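Local coordinates for iodotyrosine deiodinase (Thermotoga neapolitana, PDB 6TYK), which catalyses the reductive dehalogenation of iodo-, bromo- and chlorotyrosines with FMN as cofactor, working as a homodimer of the nitroreductase family, at residues A[61-66]-A[144-149]; A[66-71]-A[136-141]. All coordinates share one frame; numbering follows the deposited sequence.

Both contacts hang on helix 54-74. Contact 1 (61-66 with 144-149) packs its middle against helix 143-149, and contact 2 (66-71 with 136-141), one turn farther along, meets the loop that leads into that helix; R66 belongs to both. Their centres lie about 9 Å apart. C64 joins them, its CB 3.5 Å from Y138 OH and its SG 3.8 Å from P140 CB. Contact 2 is part of the active site: E68 binds the amino group of 3-iodotyrosine and T139 binds the flavin. Contact 1 lies farther from the ligands, the C64 side chain about 8 Å from the bound iodotyrosine and about 9 Å from FMN.

Contact 1. Residues A[61-66]-A[144-149]; sequences RRVCER and REVEKL
V63 points its two methyls at helix 143-149 and gives the largest share of the contact. V63 CG1 lies against the aliphatic start of E145, 3.5 Å from E145 CB, with V146 CG2 a little farther off. V63 CG2 reaches L149 CD1 at 3.9 Å, the two side chains side by side but oppositely directed. With V63 CG1 anti to the backbone N (chi1 166°), the methyls are spread along the facing helix, one towards E145 and the other towards L149, a turn later. Deeper in, C64 SG meets V146 CG2 at 3.6 Å, a sulfur-methyl contact between two buried residues.

The polar link runs through water. One molecule donates both its protons, to V63 O at 2.8 Å and to E145 OE1 at 2.7 Å, so the carboxylate of exposed E145 is tied to the backbone of the other helix while its CB packs on V63. On the far side of helix 54-74, R61 NH1 and E65 OE1 form a long salt bridge.

The axes of the two short segments run nearly antiparallel, at 169°, and approach to 9.7 Å; V63 and V146 face each other, their CA atoms 7.0 Å apart. L149 also touches Q59 and I60, earlier on helix 54-74. Beneath the pair, V146 rests on L158 and C64 on I161, both of strand 156-165, while C64 also touches L95 of helix 94-97.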
loop_
_atom_site.group_PDB
_atom_site.type_symbol
_atom_site.label_atom_id
_atom_site.label_comp_id
_atom_site.label_asym_id
_atom_site.label_seq_id
_atom_site.Cartn_x
_atom_site.Cartn_y
_atom_site.Cartn_z
ATOM N N ARG A 61 -16.902 0.675 -18.146
ATOM C CA ARG A 61 -16.058 0.024 -19.137
ATOM C C ARG A 61 -15.844 0.910 -20.342
ATOM O O ARG A 61 -14.719 1.086 -20.789
ATOM C CB ARG A 61 -16.664 -1.294 -19.601
ATOM C CG ARG A 61 -15.832 -1.987 -20.671
ATOM C CD ARG A 61 -16.301 -3.411 -20.883
ATOM N NE ARG A 61 -17.737 -3.470 -21.130
ATOM C CZ ARG A 61 -18.302 -3.179 -22.292
ATOM N NH1 ARG A 61 -17.548 -2.803 -23.318
ATOM N NH2 ARG A 61 -19.618 -3.265 -22.424
ATOM N N ARG A 62 -16.924 1.455 -20.893
ATOM C CA ARG A 62 -16.793 2.239 -22.111
ATOM C C ARG A 62 -16.015 3.536 -21.905
ATOM O O ARG A 62 -15.222 3.924 -22.765
ATOM C CB ARG A 62 -18.160 2.478 -22.753
ATOM C CG ARG A 62 -18.769 1.186 -23.278
ATOM C CD ARG A 62 -20.058 1.422 -24.039
ATOM N NE ARG A 62 -21.109 1.852 -23.132
ATOM C CZ ARG A 62 -21.942 1.032 -22.493
ATOM N NH1 ARG A 62 -21.883 -0.282 -22.681
ATOM N NH2 ARG A 62 -22.845 1.536 -21.668
ATOM N N VAL A 63 -16.225 4.193 -20.766
ATOM C CA VAL A 63 -15.470 5.404 -20.459
ATOM C C VAL A 63 -13.981 5.072 -20.309
ATOM O O VAL A 63 -13.109 5.780 -20.825
ATOM C CB VAL A 63 -16.020 6.102 -19.209
ATOM C CG1 VAL A 63 -15.047 7.147 -18.708
ATOM C CG2 VAL A 63 -17.368 6.720 -19.532
ATOM N N CYS A 64 -13.691 3.976 -19.618
ATOM C CA CYS A 64 -12.310 3.553 -19.461
ATOM C C CYS A 64 -11.692 3.166 -20.794
ATOM O O CYS A 64 -10.571 3.555 -21.086
ATOM C CB CYS A 64 -12.203 2.407 -18.451
ATOM S SG CYS A 64 -12.503 2.969 -16.773
ATOM N N GLU A 65 -12.426 2.416 -21.604
ATOM C CA GLU A 65 -11.904 1.974 -22.899
ATOM C C GLU A 65 -11.588 3.145 -23.817
ATOM O O GLU A 65 -10.572 3.135 -24.519
ATOM C CB GLU A 65 -12.878 1.014 -23.582
ATOM C CG GLU A 65 -12.786 -0.388 -23.022
ATOM C CD GLU A 65 -13.721 -1.357 -23.695
ATOM O OE1 GLU A 65 -14.578 -0.912 -24.487
ATOM O OE2 GLU A 65 -13.605 -2.572 -23.422
ATOM N N ARG A 66 -12.450 4.157 -23.807
ATOM C CA ARG A 66 -12.215 5.341 -24.629
ATOM C C ARG A 66 -10.907 6.009 -24.212
ATOM O O ARG A 66 -10.069 6.372 -25.046
ATOM C CB ARG A 66 -13.379 6.323 -24.491
ATOM C CG ARG A 66 -13.114 7.687 -25.105
ATOM C CD ARG A 66 -12.934 7.602 -26.610
ATOM N NE ARG A 66 -11.543 7.382 -27.002
ATOM C CZ ARG A 66 -11.112 7.364 -28.261
ATOM N NH1 ARG A 66 -11.964 7.556 -29.262
ATOM N NH2 ARG A 66 -9.827 7.155 -28.520
ATOM N N ARG A 144 -11.398 10.944 -13.469
ATOM C CA ARG A 144 -12.434 11.950 -13.230
ATOM C C ARG A 144 -13.774 11.569 -13.848
ATOM O O ARG A 144 -14.825 11.791 -13.250
ATOM C CB ARG A 144 -11.983 13.339 -13.695
ATOM C CG ARG A 144 -10.861 13.908 -12.841
ATOM C CD ARG A 144 -10.375 15.259 -13.338
ATOM N NE ARG A 144 -9.280 15.759 -12.510
ATOM C CZ ARG A 144 -8.685 16.936 -12.678
ATOM N NH1 ARG A 144 -9.078 17.749 -13.652
ATOM N NH2 ARG A 144 -7.696 17.301 -11.873
ATOM N N GLU A 145 -13.733 10.979 -15.036
ATOM C CA GLU A 145 -14.957 10.579 -15.717
ATOM C C GLU A 145 -15.650 9.426 -14.998
ATOM O O GLU A 145 -16.871 9.390 -14.899
ATOM C CB GLU A 145 -14.674 10.238 -17.185
ATOM C CG GLU A 145 -14.217 11.444 -17.998
ATOM C CD GLU A 145 -13.688 11.076 -19.375
ATOM O OE1 GLU A 145 -13.137 9.964 -19.529
ATOM O OE2 GLU A 145 -13.824 11.903 -20.303
ATOM N N VAL A 146 -14.866 8.492 -14.472
ATOM C CA VAL A 146 -15.434 7.382 -13.723
ATOM C C VAL A 146 -16.010 7.898 -12.411
ATOM O O VAL A 146 -17.095 7.490 -11.999
ATOM C CB VAL A 146 -14.393 6.270 -13.478
ATOM C CG1 VAL A 146 -14.987 5.181 -12.605
ATOM C CG2 VAL A 146 -13.919 5.698 -14.812
ATOM N N GLU A 147 -15.295 8.818 -11.770
ATOM C CA GLU A 147 -15.783 9.427 -10.535
ATOM C C GLU A 147 -17.158 10.045 -10.723
ATOM O O GLU A 147 -18.028 9.907 -9.866
ATOM C CB GLU A 147 -14.813 10.494 -10.035
ATOM C CG GLU A 147 -13.576 9.939 -9.354
ATOM C CD GLU A 147 -12.696 11.039 -8.803
ATOM O OE1 GLU A 147 -12.961 12.219 -9.095
ATOM O OE2 GLU A 147 -11.736 10.739 -8.079
ATOM N N LYS A 148 -17.350 10.723 -11.850
ATOM C CA LYS A 148 -18.616 11.396 -12.107
ATOM C C LYS A 148 -19.733 10.380 -12.319
ATOM O O LYS A 148 -20.869 10.599 -11.891
ATOM C CB LYS A 148 -18.499 12.334 -13.315
ATOM C CG LYS A 148 -19.772 13.104 -13.639
ATOM C CD LYS A 148 -19.613 13.887 -14.926
ATOM C CE LYS A 148 -20.922 14.532 -15.352
ATOM N NZ LYS A 148 -20.844 15.055 -16.741
ATOM N N LEU A 149 -19.404 9.270 -12.975
ATOM C CA LEU A 149 -20.388 8.225 -13.245
ATOM C C LEU A 149 -21.018 7.691 -11.972
ATOM O O LEU A 149 -22.182 7.300 -11.966
ATOM C CB LEU A 149 -19.761 7.060 -14.013
ATOM C CG LEU A 149 -19.525 7.246 -15.501
ATOM C CD1 LEU A 149 -18.879 5.984 -16.053
ATOM C CD2 LEU A 149 -20.846 7.527 -16.193
HETATM O O HOH W 1 -13.341 8.433 -21.702
#

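Contact 2. Residues A[66-71]-A[136-141]. With FMN (flavin mononucleotide), chain C; IYR (3-iodo-tyrosine), chain D.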
loop_
_atom_site.group_PDB
_atom_site.type_symbol
_atom_site.label_atom_id
_atom_site.label_comp_id
_atom_site.label_asym_id
_atom_site.label_seq_id
_atom_site.Cartn_x
_atom_site.Cartn_y
_atom_site.Cartn_z
ATOM N N ARG A 66 -12.450 4.157 -23.807
ATOM C CA ARG A 66 -12.215 5.341 -24.629
ATOM C C ARG A 66 -10.907 6.009 -24.212
ATOM O O ARG A 66 -10.069 6.372 -25.046
ATOM C CB ARG A 66 -13.379 6.323 -24.491
ATOM C CG ARG A 66 -13.114 7.687 -25.105
ATOM C CD ARG A 66 -12.934 7.602 -26.610
ATOM N NE ARG A 66 -11.543 7.382 -27.002
ATOM C CZ ARG A 66 -11.112 7.364 -28.261
ATOM N NH1 ARG A 66 -11.964 7.556 -29.262
ATOM N NH2 ARG A 66 -9.827 7.155 -28.520
ATOM N N SER A 67 -10.743 6.157 -22.904
ATOM C CA SER A 67 -9.552 6.765 -22.339
ATOM C C SER A 67 -8.317 5.929 -22.675
ATOM O O SER A 67 -7.276 6.470 -23.048
ATOM C CB SER A 67 -9.718 6.902 -20.819
ATOM O OG SER A 67 -8.598 7.513 -20.207
ATOM N N GLU A 68 -8.441 4.611 -22.544
ATOM C CA GLU A 68 -7.339 3.708 -22.871
ATOM C C GLU A 68 -6.993 3.775 -24.349
ATOM O O GLU A 68 -5.823 3.745 -24.717
ATOM C CB GLU A 68 -7.676 2.261 -22.491
ATOM C CG GLU A 68 -7.832 2.000 -20.997
ATOM C CD GLU A 68 -6.541 2.148 -20.218
ATOM O OE1 GLU A 68 -5.523 2.606 -20.793
ATOM O OE2 GLU A 68 -6.556 1.795 -19.022
ATOM N N LYS A 69 -8.003 3.862 -25.206
ATOM C CA LYS A 69 -7.738 3.874 -26.638
ATOM C C LYS A 69 -6.851 5.055 -27.005
ATOM O O LYS A 69 -5.895 4.919 -27.760
ATOM C CB LYS A 69 -9.039 3.926 -27.423
ATOM C CG LYS A 69 -8.854 3.614 -28.885
ATOM C CD LYS A 69 -10.192 3.411 -29.559
ATOM C CE LYS A 69 -10.012 3.036 -31.013
ATOM N NZ LYS A 69 -9.456 4.185 -31.776
ATOM N N THR A 70 -7.169 6.213 -26.446
ATOM C CA THR A 70 -6.394 7.419 -26.689
ATOM C C THR A 70 -4.994 7.252 -26.103
ATOM O O THR A 70 -3.990 7.617 -26.721
ATOM C CB THR A 70 -7.088 8.635 -26.060
ATOM O OG1 THR A 70 -8.377 8.805 -26.663
ATOM C CG2 THR A 70 -6.268 9.892 -26.262
ATOM N N PHE A 71 -4.937 6.681 -24.905
ATOM C CA PHE A 71 -3.667 6.409 -24.246
ATOM C C PHE A 71 -2.772 5.517 -25.106
ATOM O O PHE A 71 -1.599 5.823 -25.318
ATOM C CB PHE A 71 -3.919 5.776 -22.875
ATOM C CG PHE A 71 -2.698 5.162 -22.247
ATOM C CD1 PHE A 71 -1.773 5.945 -21.577
ATOM C CD2 PHE A 71 -2.486 3.795 -22.313
ATOM C CE1 PHE A 71 -0.651 5.375 -20.998
ATOM C CE2 PHE A 71 -1.375 3.223 -21.727
ATOM C CZ PHE A 71 -0.457 4.014 -21.070
ATOM N N VAL A 136 -7.253 -7.232 -10.234
ATOM C CA VAL A 136 -6.219 -6.470 -10.903
ATOM C C VAL A 136 -6.422 -5.020 -10.464
ATOM O O VAL A 136 -7.546 -4.527 -10.475
ATOM C CB VAL A 136 -6.319 -6.591 -12.439
ATOM C CG1 VAL A 136 -7.730 -6.266 -12.932
ATOM C CG2 VAL A 136 -5.295 -5.695 -13.117
ATOM N N PRO A 137 -5.353 -4.348 -10.017
ATOM C CA PRO A 137 -5.492 -2.933 -9.682
ATOM C C PRO A 137 -5.541 -2.137 -10.969
ATOM O O PRO A 137 -4.515 -1.828 -11.543
ATOM C CB PRO A 137 -4.199 -2.620 -8.912
ATOM C CG PRO A 137 -3.605 -3.954 -8.564
ATOM C CD PRO A 137 -4.013 -4.854 -9.687
ATOM N N TYR A 138 -6.737 -1.842 -11.433
ATOM C CA TYR A 138 -6.897 -1.193 -12.714
ATOM C C TYR A 138 -6.905 0.319 -12.545
ATOM O O TYR A 138 -7.665 0.868 -11.742
ATOM C CB TYR A 138 -8.164 -1.691 -13.405
ATOM C CG TYR A 138 -8.399 -0.958 -14.688
ATOM C CD1 TYR A 138 -7.437 -0.970 -15.686
ATOM C CD2 TYR A 138 -9.544 -0.200 -14.883
ATOM C CE1 TYR A 138 -7.619 -0.274 -16.852
ATOM C CE2 TYR A 138 -9.742 0.500 -16.053
ATOM C CZ TYR A 138 -8.775 0.459 -17.032
ATOM O OH TYR A 138 -8.951 1.161 -18.199
ATOM N N THR A 139 -6.014 0.982 -13.269
ATOM C CA THR A 139 -5.846 2.421 -13.161
ATOM C C THR A 139 -5.957 3.047 -14.546
ATOM O O THR A 139 -4.962 3.160 -15.268
ATOM C CB THR A 139 -4.494 2.777 -12.520
ATOM O OG1 THR A 139 -3.442 2.169 -13.271
ATOM C CG2 THR A 139 -4.426 2.264 -11.088
ATOM N N PRO A 140 -7.178 3.445 -14.934
ATOM C CA PRO A 140 -7.389 4.059 -16.252
ATOM C C PRO A 140 -6.718 5.422 -16.321
ATOM O O PRO A 140 -6.380 5.987 -15.285
ATOM C CB PRO A 140 -8.911 4.211 -16.324
ATOM C CG PRO A 140 -9.337 4.347 -14.885
ATOM C CD PRO A 140 -8.405 3.432 -14.117
ATOM N N PRO A 141 -6.531 5.952 -17.533
ATOM C CA PRO A 141 -5.832 7.231 -17.689
ATOM C C PRO A 141 -6.550 8.401 -17.023
ATOM O O PRO A 141 -5.879 9.293 -16.504
ATOM C CB PRO A 141 -5.785 7.424 -19.210
ATOM C CG PRO A 141 -5.919 6.048 -19.774
ATOM C CD PRO A 141 -6.849 5.335 -18.833
HETATM N N1 FMN C . -2.781 -3.850 -14.761
HETATM C C2 FMN C . -3.525 -3.500 -15.852
HETATM O O2 FMN C . -3.830 -4.353 -16.667
HETATM N N3 FMN C . -3.939 -2.206 -16.034
HETATM C C4 FMN C . -3.603 -1.228 -15.139
HETATM O O4 FMN C . -3.990 -0.069 -15.334
HETATM C C4A FMN C . -2.850 -1.581 -14.017
HETATM N N5 FMN C . -2.514 -0.626 -13.081
HETATM C C5A FMN C . -1.786 -0.987 -11.960
HETATM C C6 FMN C . -1.471 -0.019 -11.016
HETATM C C7 FMN C . -0.759 -0.340 -9.871
HETATM C C7M FMN C . -0.449 0.750 -8.878
HETATM C C8 FMN C . -0.350 -1.652 -9.674
HETATM C C8M FMN C . 0.427 -2.035 -8.443
HETATM C C9 FMN C . -0.665 -2.623 -10.621
HETATM C C9A FMN C . -1.385 -2.302 -11.770
HETATM N N10 FMN C . -1.695 -3.260 -12.735
HETATM C C10 FMN C . -2.459 -2.901 -13.824
HETATM C "C1'" FMN C . -1.269 -4.692 -12.571
HETATM C "C2'" FMN C . 0.228 -4.841 -12.921
HETATM O "O2'" FMN C . 0.445 -4.807 -14.328
HETATM C "C3'" FMN C . 0.757 -6.137 -12.302
HETATM O "O3'" FMN C . 0.698 -5.997 -10.894
HETATM C "C4'" FMN C . 2.183 -6.488 -12.728
HETATM O "O4'" FMN C . 2.210 -6.769 -14.121
HETATM C "C5'" FMN C . 2.697 -7.698 -11.965
HETATM O "O5'" FMN C . 1.790 -8.766 -12.136
HETATM P P FMN C . 2.063 -10.200 -11.466
HETATM O O1P FMN C . 0.947 -11.086 -12.012
HETATM O O2P FMN C . 1.920 -10.076 -9.974
HETATM O O3P FMN C . 3.426 -10.676 -11.931
HETATM N N IYR D . -4.045 1.122 -17.861
HETATM C CA IYR D . -3.530 0.567 -19.086
HETATM C CB IYR D . -2.003 0.405 -19.178
HETATM C CC IYR D . -1.349 -0.306 -18.044
HETATM C CD IYR D . -0.720 0.441 -17.047
HETATM C CE IYR D . -0.063 -0.162 -15.974
HETATM I IE IYR D . 0.781 1.008 -14.566
HETATM C CF IYR D . -0.022 -1.558 -15.912
HETATM O OF IYR D . 0.602 -2.234 -14.903
HETATM C CG IYR D . -0.657 -2.333 -16.900
HETATM C CH IYR D . -1.300 -1.707 -17.963
HETATM C C IYR D . -4.134 -0.791 -19.398
HETATM O O IYR D . -4.026 -1.454 -20.429
HETATM O OXT IYR D . -4.883 -1.311 -18.396
#
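S67 and P141 bring the two backbones nearest, CA to CA 6.0 Å, where a helical turn of 54-74 meets an irregular, proline-rich loop running from strand 134-135 towards helix 143-149. The P141 ring packs against this turn: S67 OG lies against it, 3.0 Å from P141 CB, P141 CD is 3.5 Å from E68 CD, and P141 CG touches F71 CB, the F71 side chain roughly perpendicular to the ring.

E68 bends at chi2 (-67°) to bring its carboxylate towards Y138, which arrives from the opposite direction. Y138 OH donates to the anti lone pair of E68 OE2 at 2.6 Å, with OE2 at the edge of the phenol ring and carboxylate and ring planes 43° apart. E68 OE2 also accepts a hydrogen bond from the amino group of 3-iodotyrosine, IYR N, at 2.8 Å; Y72, K92 and, on the second subunit, M41 N also hydrogen-bond to it. Here the nitroreductase fold's FMN site and the deiodinase's substrate pocket meet, with one loop serving both. Without the carboxylate, as with an alanine here, the substrate's amino group would probably lose this acceptor and Y138 OH its partner.

The F71 ring also touches the substrate, F71 CE2 3.9 Å from IYR CB. At the flavin, T139 N donates an almost straight bond (164°) to FMN O4 at 3.1 Å. T139 OG1 lies 3.0 Å from FMN N5.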